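Local coordinates for protein beta-mannosidase (Trichoderma harzianum, PDB 4CVU) that probably hydrolyses terminal beta-linked mannose from oligosaccharides and glycoconjugates, as a secreted, glycosylated fungal glycoside hydrolase of family 2, at residues A[411-416]-A[732-737]; A[738-743]-A[759-764]; A[825-830]-A[840-845]. One frame throughout, in Å; residues are numbered along the deposited sequence.

Interaction 1 of 3, residues A[411-416]-A[732-737]; sequences VESQNF and VSRRTY. With CD (cadmium ion), chain T.
Arg734 grips Ser413 side-on with two nitrogens. NE donates to the backbone O of Ser413 at 3.0 Å. NH2 donates to Ser413 OG at 2.6 Å in a nearly straight bond (174° at H). Both acceptors lie close to the guanidinium plane, so the pair resists rotation of the group. NE itself stands above the carbonyl plane of Ser413 O. The bend of the Arg734 chain at chi3 turns the guanidinium edge onto the serine.

Two side-chain amides add further bonds. Asn415 ND2 donates to Arg734 O at 2.8 Å, with Arg734 O in the plane of the Asn415 amide. Gln414 NE2 donates to Ser733 OG at 2.8 Å in a bent bond (133° at H); NE2 is also bonded to Tyr705 OH.

The backbones come close as well. Arg734 CA points its hydrogen at Gln414 O, 3.5 Å away. That oxygen is buried and has no conventional donor. It also lies at the edge of the Tyr737 ring.

The rings of Phe416 and Tyr737 form an offset edge-to-face pair. Their centroids are 5.8 Å apart and their planes meet at 82°, with the tyrosine edge toward the phenylalanine face. Tyr737 OH is tied to Ser703 OG and Gly386 O.

On the remote side, Glu412 OE1 binds a cadmium ion at 2.5 Å, and two waters also bind the metal. One of them donates back to Glu412 OE2.

Helix 401-413 ends in a Schellman motif, with Phe416 N bonded to Val411 O and Asn415, at positive phi, as C-prime. This helix connects parallel strands 380-389 and 418-421, while helix 729-736 follows strand 702-705. Such a meeting of helix ends is consistent with closure of the (beta/alpha)8 catalytic barrel of family 2.

Interaction 2 of 3, residues A[738-743]-A[759-764]; sequences EHVIAS and SDLWEP
His739 and Asp760 are joined twice, once through side chains and once through backbone. The ring ND1 donates to Asp760 OD1 at 2.9 Å. The oxygen lies in the ring plane, at the edge, and accepts the N-H through its syn lone pair. Ring and carboxylate planes are 53° apart. Asp760 CG sits between its own backbone N and carbonyl carbon (chi1 73°), which folds the carboxylate back toward the histidine. Asp760 N then donates to His739 O, also at 2.9 Å. The same carbonyl receives a CA-H contact from Ser759 CA, at 3.2 Å.

Beside this polar pair lies a small apolar patch. Leu761 straddles two residues with its methyls: CD1 meets Val740 CG2 at 3.9 Å, and CD2 approaches His739 CB at 4.1 Å. Val740 faces Ser759 as an antiparallel non-hydrogen-bonded pair, on the last rung before the strands part.

The next shell fixes the turn. Ser759 OG accepts from Leu761 N at 3.2 Å, an ST turn that holds the chain as it leaves strand 752-759. Phe843 of strand 841-849 covers both Val740 and Leu761.

Further out, both polar groups have second partners: His739 NE2 is hydrogen-bonded to Asp317 OD2, and Asp760 OD2 forms a salt bridge with Lys385, from strand 380-389.

The imidazole is thus held between two carboxylates, one at each nitrogen. This would favour a doubly protonated ring and stabilise its positive charge. Lys385 would in turn help to keep Asp760 ionised. Together these bonds form a chain of partners, probably charge-assisted, that runs from Asp317 through His739 and Asp760 to Lys385.

Interaction 3 of 3, residues A[825-830]-A[840-845]; sequences ELTAHG and TTTFTH. With CD (cadmium ion), chain Z.
Glu825 CA makes a CA-H contact with His845 O. Its carboxylate goes elsewhere: OE2 binds a cadmium ion at 2.6 Å.

Leu826 pairs with His845 through two backbone bonds. Leu826 N to His845 O is 2.9 Å and almost straight (177° at H), while the return bond, from His845 N to Leu826 O, is longer. The two CB atoms lie 4.1 Å apart. Leu826 CG runs anti to its backbone nitrogen (chi1 175°), and CD2 then lies against Phe843 O.

Thr827 turns to the other face of the sheet. It lies side by side with Thr844, pointing the same way, and its OG1 meets Thr844 CG2 at 4.0 Å. Thr827 CG2 is equally near Thr842 OG1.

Ala828 returns to the face of Leu826. Its N and O are both bonded to the backbone of Phe843, and its CB lies 4.3 Å from Phe843 CB.

His829 lies alongside Thr842 on the face of Thr827. Its CE1 touches Thr842 CB at 3.8 Å. This face is at least partly open to solvent.

Gly830 closes the pairing with a doubly bonded pair to Thr841; Thr841 N reaches Gly830 O at 2.7 Å. The Phe843 ring leans along the glycine, with Gly830 CA at its edge and in its plane. CE2 comes within 3.7 Å of Gly830 O. Thr841 CG2 sits over one ring face, toward the rim.

The strands run antiparallel, at 159°. Leu826, Phe843 and His845 turn inward onto strand 740-747 of the facing sheet. This is the hairpin 821-830/841-849 at the edge of an immunoglobulin-like beta sandwich, with a mostly apolar inner face and a threonine-rich outer one.

In the fold
The three contacts lead outward from the centre of the chain. Interaction 1 is buried and joins helix ends, mainly through side-chain hydrogen bonds to backbone and hydroxyl oxygens. Interaction 2 is also buried, but rests on a histidine-carboxylate pair. Interaction 3 is partly exposed and relies on regular backbone pairing. Helix 729-736 of interaction 1 leads through a short linker into strand 740-747 of interaction 2, so the two are consecutive in the chain. Interactions 2 and 3 lie in facing sheets of one sandwich, and Phe843 of interaction 3 packs on Val740 and Leu761 of interaction 2 in its core. Lys385 links the first two, bonding Tyr737 O as well as Asp760. His845 reaches the backbone of Ile741.

Interaction 1 of 3, residues A[411-416]-A[732-737]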
loop_
_atom_site.group_PDB
_atom_site.type_symbol
_atom_site.label_atom_id
_atom_site.label_comp_id
_atom_site.label_asym_id
_atom_site.label_seq_id
_atom_site.Cartn_x
_atom_site.Cartn_y
_atom_site.Cartn_z
ATOM N N VAL A 411 15.480 9.291 -23.069
ATOM C CA VAL A 411 15.377 9.133 -24.539
ATOM C C VAL A 411 16.751 9.394 -25.220
ATOM O O VAL A 411 17.220 8.613 -26.060
ATOM C CB VAL A 411 14.298 10.084 -25.132
ATOM C CG1 VAL A 411 14.406 10.194 -26.666
ATOM C CG2 VAL A 411 12.884 9.627 -24.769
ATOM N N GLU A 412 17.364 10.520 -24.884
ATOM C CA GLU A 412 18.695 10.875 -25.433
ATOM C C GLU A 412 19.743 9.820 -25.077
ATOM O O GLU A 412 20.508 9.324 -25.961
ATOM C CB GLU A 412 19.140 12.224 -24.908
ATOM C CG GLU A 412 18.198 13.355 -25.280
ATOM C CD GLU A 412 18.930 14.662 -25.440
ATOM O OE1 GLU A 412 19.744 14.718 -26.386
ATOM O OE2 GLU A 412 18.711 15.590 -24.612
ATOM N N SER A 413 19.712 9.404 -23.804
ATOM C CA SER A 413 20.690 8.457 -23.303
ATOM C C SER A 413 20.639 7.098 -23.990
ATOM O O SER A 413 21.640 6.372 -23.991
ATOM C CB SER A 413 20.532 8.229 -21.828
ATOM O OG SER A 413 21.681 7.552 -21.347
ATOM N N GLN A 414 19.513 6.773 -24.568
ATOM C CA GLN A 414 19.310 5.515 -25.254
ATOM C C GLN A 414 19.713 5.627 -26.703
ATOM O O GLN A 414 19.555 4.704 -27.452
ATOM C CB GLN A 414 17.845 5.100 -25.175
ATOM C CG GLN A 414 17.369 4.447 -23.882
ATOM C CD GLN A 414 15.953 3.927 -24.008
ATOM O OE1 GLN A 414 15.050 4.532 -23.510
ATOM N NE2 GLN A 414 15.749 2.838 -24.740
ATOM N N ASN A 415 20.277 6.759 -27.058
ATOM C CA ASN A 415 20.693 7.139 -28.400
ATOM C C ASN A 415 19.540 7.307 -29.402
ATOM O O ASN A 415 19.731 7.020 -30.556
ATOM C CB ASN A 415 21.752 6.127 -28.959
ATOM C CG ASN A 415 23.020 6.090 -28.136
ATOM O OD1 ASN A 415 23.651 7.091 -27.924
ATOM N ND2 ASN A 415 23.359 4.941 -27.628
ATOM N N PHE A 416 18.378 7.789 -28.950
ATOM C CA PHE A 416 17.243 8.032 -29.818
ATOM C C PHE A 416 17.490 9.234 -30.741
ATOM O O PHE A 416 18.237 10.092 -30.423
ATOM C CB PHE A 416 15.954 8.316 -29.004
ATOM C CG PHE A 416 15.276 7.113 -28.433
ATOM C CD1 PHE A 416 15.977 6.077 -27.897
ATOM C CD2 PHE A 416 13.939 7.072 -28.363
ATOM C CE1 PHE A 416 15.331 5.025 -27.316
ATOM C CE2 PHE A 416 13.300 6.030 -27.798
ATOM C CZ PHE A 416 13.994 5.012 -27.264
ATOM N N VAL A 732 19.930 -2.217 -22.795
ATOM C CA VAL A 732 20.277 -3.005 -24.008
ATOM C C VAL A 732 20.060 -2.312 -25.378
ATOM O O VAL A 732 20.907 -2.368 -26.267
ATOM C CB VAL A 732 19.543 -4.352 -23.997
ATOM C CG1 VAL A 732 19.951 -5.193 -25.205
ATOM C CG2 VAL A 732 19.895 -5.127 -22.724
ATOM N N SER A 733 18.917 -1.653 -25.529
ATOM C CA SER A 733 18.631 -0.832 -26.698
ATOM C C SER A 733 19.606 0.362 -26.834
ATOM O O SER A 733 19.999 0.701 -27.942
ATOM C CB SER A 733 17.159 -0.433 -26.672
ATOM O OG SER A 733 16.835 0.466 -25.612
ATOM N N ARG A 734 20.011 0.988 -25.714
ATOM C CA ARG A 734 21.068 2.018 -25.775
ATOM C C ARG A 734 22.292 1.528 -26.516
ATOM O O ARG A 734 22.828 2.250 -27.383
ATOM C CB ARG A 734 21.499 2.466 -24.376
ATOM C CG ARG A 734 22.805 3.274 -24.332
ATOM C CD ARG A 734 23.371 3.331 -22.920
ATOM N NE ARG A 734 22.788 4.379 -22.067
ATOM C CZ ARG A 734 22.683 4.309 -20.742
ATOM N NH1 ARG A 734 23.029 3.219 -20.081
ATOM N NH2 ARG A 734 22.235 5.326 -20.055
ATOM N N ARG A 735 22.772 0.325 -26.163
ATOM C CA ARG A 735 23.971 -0.228 -26.773
ATOM C C ARG A 735 23.658 -0.569 -28.196
ATOM O O ARG A 735 24.490 -0.347 -29.099
ATOM C CB ARG A 735 24.473 -1.495 -26.067
ATOM C CG ARG A 735 25.210 -1.251 -24.750
ATOM C CD ARG A 735 25.977 -2.524 -24.344
ATOM N NE ARG A 735 25.092 -3.639 -24.005
ATOM C CZ ARG A 735 24.592 -3.867 -22.786
ATOM N NH1 ARG A 735 24.899 -3.067 -21.751
ATOM N NH2 ARG A 735 23.784 -4.905 -22.595
ATOM N N THR A 736 22.461 -1.103 -28.404
ATOM C CA THR A 736 22.096 -1.567 -29.733
ATOM C C THR A 736 21.698 -0.396 -30.668
ATOM O O THR A 736 21.584 -0.604 -31.863
ATOM C CB THR A 736 20.975 -2.641 -29.674
ATOM O OG1 THR A 736 21.180 -3.487 -28.550
ATOM C CG2 THR A 736 20.959 -3.504 -30.938
ATOM N N TYR A 737 21.462 0.791 -30.111
ATOM C CA TYR A 737 21.238 2.005 -30.889
ATOM C C TYR A 737 22.526 2.885 -31.018
ATOM O O TYR A 737 22.483 4.033 -31.445
ATOM C CB TYR A 737 20.076 2.829 -30.293
ATOM C CG TYR A 737 18.645 2.348 -30.628
ATOM C CD1 TYR A 737 18.374 1.544 -31.726
ATOM C CD2 TYR A 737 17.569 2.780 -29.878
ATOM C CE1 TYR A 737 17.066 1.170 -32.051
ATOM C CE2 TYR A 737 16.259 2.413 -30.203
ATOM C CZ TYR A 737 16.022 1.582 -31.289
ATOM O OH TYR A 737 14.737 1.196 -31.610
HETATM CD CD CD T . 21.580 16.405 -26.042
HETATM O O HOH W 1 20.576 17.665 -24.619
HETATM O O HOH W 2 22.927 15.191 -27.485
#

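Interaction 2 of 3, residues A[738-743]-A[759-764]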
loop_
_atom_site.group_PDB
_atom_site.type_symbol
_atom_site.label_atom_id
_atom_site.label_comp_id
_atom_site.label_asym_id
_atom_site.label_seq_id
_atom_site.Cartn_x
_atom_site.Cartn_y
_atom_site.Cartn_z
ATOM N N GLU A 738 23.671 2.350 -30.614
ATOM C CA GLU A 738 24.916 3.090 -30.783
ATOM C C GLU A 738 25.224 3.259 -32.288
ATOM O O GLU A 738 24.750 2.488 -33.135
ATOM C CB GLU A 738 26.076 2.377 -30.065
ATOM C CG GLU A 738 26.058 2.547 -28.547
ATOM C CD GLU A 738 27.364 2.162 -27.902
ATOM O OE1 GLU A 738 28.370 2.768 -28.272
ATOM O OE2 GLU A 738 27.418 1.261 -27.076
ATOM N N HIS A 739 26.005 4.289 -32.603
ATOM C CA HIS A 739 26.309 4.626 -34.009
ATOM C C HIS A 739 26.921 3.471 -34.778
ATOM O O HIS A 739 26.537 3.216 -35.888
ATOM C CB HIS A 739 27.195 5.870 -34.101
ATOM C CG HIS A 739 26.524 7.114 -33.620
ATOM N ND1 HIS A 739 25.452 7.687 -34.271
ATOM C CD2 HIS A 739 26.768 7.891 -32.539
ATOM C CE1 HIS A 739 25.064 8.765 -33.607
ATOM N NE2 HIS A 739 25.850 8.918 -32.561
ATOM N N VAL A 740 27.874 2.769 -34.160
ATOM C CA VAL A 740 28.581 1.644 -34.768
ATOM C C VAL A 740 28.513 0.452 -33.793
ATOM O O VAL A 740 28.961 0.558 -32.655
ATOM C CB VAL A 740 30.060 2.026 -35.043
ATOM C CG1 VAL A 740 30.764 0.975 -35.873
ATOM C CG2 VAL A 740 30.149 3.372 -35.749
ATOM N N ILE A 741 27.927 -0.655 -34.244
ATOM C CA ILE A 741 27.721 -1.843 -33.422
ATOM C C ILE A 741 28.212 -3.085 -34.149
ATOM O O ILE A 741 28.209 -3.144 -35.376
ATOM C CB ILE A 741 26.223 -2.016 -33.014
ATOM C CG1 ILE A 741 25.325 -2.173 -34.260
ATOM C CG2 ILE A 741 25.763 -0.815 -32.182
ATOM C CD1 ILE A 741 23.911 -2.642 -33.950
ATOM N N ALA A 742 28.668 -4.050 -33.362
ATOM C CA ALA A 742 28.973 -5.414 -33.806
ATOM C C ALA A 742 27.891 -6.320 -33.260
ATOM O O ALA A 742 27.625 -6.314 -32.057
ATOM C CB ALA A 742 30.334 -5.855 -33.275
ATOM N N SER A 743 27.282 -7.109 -34.126
ATOM C CA SER A 743 26.074 -7.827 -33.786
ATOM C C SER A 743 26.236 -9.307 -34.105
ATOM O O SER A 743 26.740 -9.644 -35.179
ATOM C CB SER A 743 24.885 -7.250 -34.563
ATOM O OG SER A 743 24.589 -5.900 -34.186
ATOM N N SER A 759 26.650 0.509 -39.139
ATOM C CA SER A 759 26.954 1.909 -38.788
ATOM C C SER A 759 25.877 2.829 -39.314
ATOM O O SER A 759 25.464 2.665 -40.451
ATOM C CB SER A 759 28.311 2.330 -39.389
ATOM O OG SER A 759 28.497 3.723 -39.301
ATOM N N ASP A 760 25.434 3.802 -38.514
ATOM C CA ASP A 760 24.467 4.777 -39.020
ATOM C C ASP A 760 25.070 6.129 -39.461
ATOM O O ASP A 760 24.337 7.089 -39.764
ATOM C CB ASP A 760 23.331 4.985 -38.022
ATOM C CG ASP A 760 23.742 5.783 -36.800
ATOM O OD1 ASP A 760 24.947 6.157 -36.648
ATOM O OD2 ASP A 760 22.833 6.020 -35.981
ATOM N N LEU A 761 26.395 6.196 -39.461
ATOM C CA LEU A 761 27.100 7.418 -39.819
ATOM C C LEU A 761 26.945 7.689 -41.314
ATOM O O LEU A 761 26.661 6.769 -42.098
ATOM C CB LEU A 761 28.577 7.312 -39.443
ATOM C CG LEU A 761 28.867 7.107 -37.959
ATOM C CD1 LEU A 761 30.331 6.718 -37.775
ATOM C CD2 LEU A 761 28.517 8.329 -37.120
ATOM N N TRP A 762 27.120 8.950 -41.697
ATOM C CA TRP A 762 26.904 9.372 -43.098
ATOM C C TRP A 762 28.190 9.343 -43.943
ATOM O O TRP A 762 28.253 9.938 -45.007
ATOM C CB TRP A 762 26.252 10.762 -43.172
ATOM C CG TRP A 762 24.899 10.888 -42.445
ATOM C CD1 TRP A 762 24.166 9.875 -41.863
ATOM C CD2 TRP A 762 24.132 12.078 -42.276
ATOM N NE1 TRP A 762 23.019 10.376 -41.342
ATOM C CE2 TRP A 762 22.976 11.728 -41.556
ATOM C CE3 TRP A 762 24.319 13.421 -42.644
ATOM C CZ2 TRP A 762 22.004 12.676 -41.194
ATOM C CZ3 TRP A 762 23.360 14.354 -42.285
ATOM C CH2 TRP A 762 22.217 13.977 -41.569
ATOM N N GLU A 763 29.194 8.646 -43.455
ATOM C CA GLU A 763 30.455 8.436 -44.175
ATOM C C GLU A 763 31.011 7.058 -43.779
ATOM O O GLU A 763 30.714 6.564 -42.688
ATOM C CB GLU A 763 31.465 9.521 -43.818
ATOM C CG GLU A 763 31.931 9.463 -42.371
ATOM C CD GLU A 763 32.688 10.696 -41.927
ATOM O OE1 GLU A 763 32.374 11.817 -42.403
ATOM O OE2 GLU A 763 33.596 10.537 -41.079
ATOM N N PRO A 764 31.791 6.430 -44.670
ATOM C CA PRO A 764 32.474 5.197 -44.286
ATOM C C PRO A 764 33.313 5.352 -43.015
ATOM O O PRO A 764 33.793 6.440 -42.719
ATOM C CB PRO A 764 33.359 4.876 -45.508
ATOM C CG PRO A 764 33.218 6.026 -46.456
ATOM C CD PRO A 764 31.946 6.717 -46.106
#

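Interaction 3 of 3, residues A[825-830]-A[840-845]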
loop_
_atom_site.group_PDB
_atom_site.type_symbol
_atom_site.label_atom_id
_atom_site.label_comp_id
_atom_site.label_asym_id
_atom_site.label_seq_id
_atom_site.Cartn_x
_atom_site.Cartn_y
_atom_site.Cartn_z
ATOM N N GLU A 825 34.176 -6.796 -28.540
ATOM C CA GLU A 825 34.403 -5.359 -28.389
ATOM C C GLU A 825 34.840 -4.738 -29.701
ATOM O O GLU A 825 35.862 -5.140 -30.295
ATOM C CB GLU A 825 35.440 -5.020 -27.323
ATOM C CG GLU A 825 35.336 -5.872 -26.073
ATOM C CD GLU A 825 35.994 -5.247 -24.837
ATOM O OE1 GLU A 825 36.673 -4.175 -24.935
ATOM O OE2 GLU A 825 35.805 -5.842 -23.750
ATOM N N LEU A 826 34.061 -3.739 -30.112
ATOM C CA LEU A 826 34.294 -2.974 -31.304
ATOM C C LEU A 826 34.879 -1.618 -30.958
ATOM O O LEU A 826 34.453 -0.984 -29.991
ATOM C CB LEU A 826 32.987 -2.799 -32.060
ATOM C CG LEU A 826 33.009 -1.899 -33.302
ATOM C CD1 LEU A 826 31.953 -2.375 -34.292
ATOM C CD2 LEU A 826 32.794 -0.433 -32.954
ATOM N N THR A 827 35.868 -1.192 -31.758
ATOM C CA THR A 827 36.369 0.187 -31.731
ATOM C C THR A 827 36.429 0.697 -33.161
ATOM O O THR A 827 36.767 -0.054 -34.075
ATOM C CB THR A 827 37.782 0.299 -31.130
ATOM O OG1 THR A 827 37.780 -0.261 -29.826
ATOM C CG2 THR A 827 38.206 1.750 -31.027
ATOM N N ALA A 828 36.078 1.964 -33.342
ATOM C CA ALA A 828 36.057 2.586 -34.662
ATOM C C ALA A 828 36.291 4.066 -34.533
ATOM O O ALA A 828 36.169 4.644 -33.463
ATOM C CB ALA A 828 34.740 2.317 -35.380
ATOM N N HIS A 829 36.647 4.673 -35.649
ATOM C CA HIS A 829 36.966 6.095 -35.684
ATOM C C HIS A 829 36.244 6.762 -36.823
ATOM O O HIS A 829 36.201 6.238 -37.921
ATOM C CB HIS A 829 38.479 6.272 -35.818
ATOM C CG HIS A 829 39.231 5.740 -34.646
ATOM N ND1 HIS A 829 39.419 6.475 -33.494
ATOM C CD2 HIS A 829 39.800 4.533 -34.426
ATOM C CE1 HIS A 829 40.087 5.747 -32.619
ATOM N NE2 HIS A 829 40.335 4.568 -33.161
ATOM N N GLY A 830 35.664 7.916 -36.553
ATOM C CA GLY A 830 34.897 8.607 -37.550
ATOM C C GLY A 830 34.283 9.887 -37.020
ATOM O O GLY A 830 34.583 10.306 -35.901
ATOM N N THR A 840 38.587 13.435 -34.942
ATOM C CA THR A 840 37.649 12.328 -35.138
ATOM C C THR A 840 37.230 11.693 -33.809
ATOM O O THR A 840 38.005 11.620 -32.865
ATOM C CB THR A 840 38.199 11.241 -36.093
ATOM O OG1 THR A 840 39.416 10.714 -35.574
ATOM C CG2 THR A 840 38.439 11.818 -37.488
ATOM N N THR A 841 35.976 11.271 -33.755
ATOM C CA THR A 841 35.403 10.644 -32.572
ATOM C C THR A 841 35.787 9.177 -32.548
ATOM O O THR A 841 35.921 8.541 -33.591
ATOM C CB THR A 841 33.864 10.777 -32.584
ATOM O OG1 THR A 841 33.512 12.136 -32.358
ATOM C CG2 THR A 841 33.205 9.938 -31.509
ATOM N N THR A 842 35.956 8.640 -31.348
ATOM C CA THR A 842 36.151 7.201 -31.187
ATOM C C THR A 842 34.817 6.529 -30.744
ATOM O O THR A 842 34.188 6.928 -29.769
ATOM C CB THR A 842 37.339 6.873 -30.252
ATOM O OG1 THR A 842 37.288 5.487 -29.862
ATOM C CG2 THR A 842 37.337 7.755 -29.014
ATOM N N PHE A 843 34.401 5.533 -31.517
ATOM C CA PHE A 843 33.175 4.772 -31.260
ATOM C C PHE A 843 33.503 3.377 -30.703
ATOM O O PHE A 843 34.321 2.652 -31.276
ATOM C CB PHE A 843 32.382 4.624 -32.560
ATOM C CG PHE A 843 32.002 5.926 -33.187
ATOM C CD1 PHE A 843 30.984 6.700 -32.645
ATOM C CD2 PHE A 843 32.658 6.385 -34.314
ATOM C CE1 PHE A 843 30.621 7.912 -33.209
ATOM C CE2 PHE A 843 32.305 7.598 -34.889
ATOM C CZ PHE A 843 31.285 8.365 -34.334
ATOM N N THR A 844 32.893 3.006 -29.584
ATOM C CA THR A 844 33.098 1.682 -28.997
ATOM C C THR A 844 31.761 1.019 -28.630
ATOM O O THR A 844 30.848 1.662 -28.144
ATOM C CB THR A 844 33.914 1.776 -27.712
ATOM O OG1 THR A 844 33.259 2.706 -26.871
ATOM C CG2 THR A 844 35.242 2.298 -27.979
ATOM N N HIS A 845 31.681 -0.272 -28.866
ATOM C CA HIS A 845 30.484 -1.053 -28.613
ATOM C C HIS A 845 30.897 -2.367 -27.947
ATOM O O HIS A 845 31.794 -3.016 -28.426
ATOM C CB HIS A 845 29.794 -1.367 -29.945
ATOM C CG HIS A 845 28.537 -2.132 -29.808
ATOM N ND1 HIS A 845 28.337 -3.351 -30.405
ATOM C CD2 HIS A 845 27.402 -1.849 -29.130
ATOM C CE1 HIS A 845 27.129 -3.777 -30.110
ATOM N NE2 HIS A 845 26.540 -2.878 -29.347
HETATM CD CD CD Z . 37.841 -6.149 -22.188
#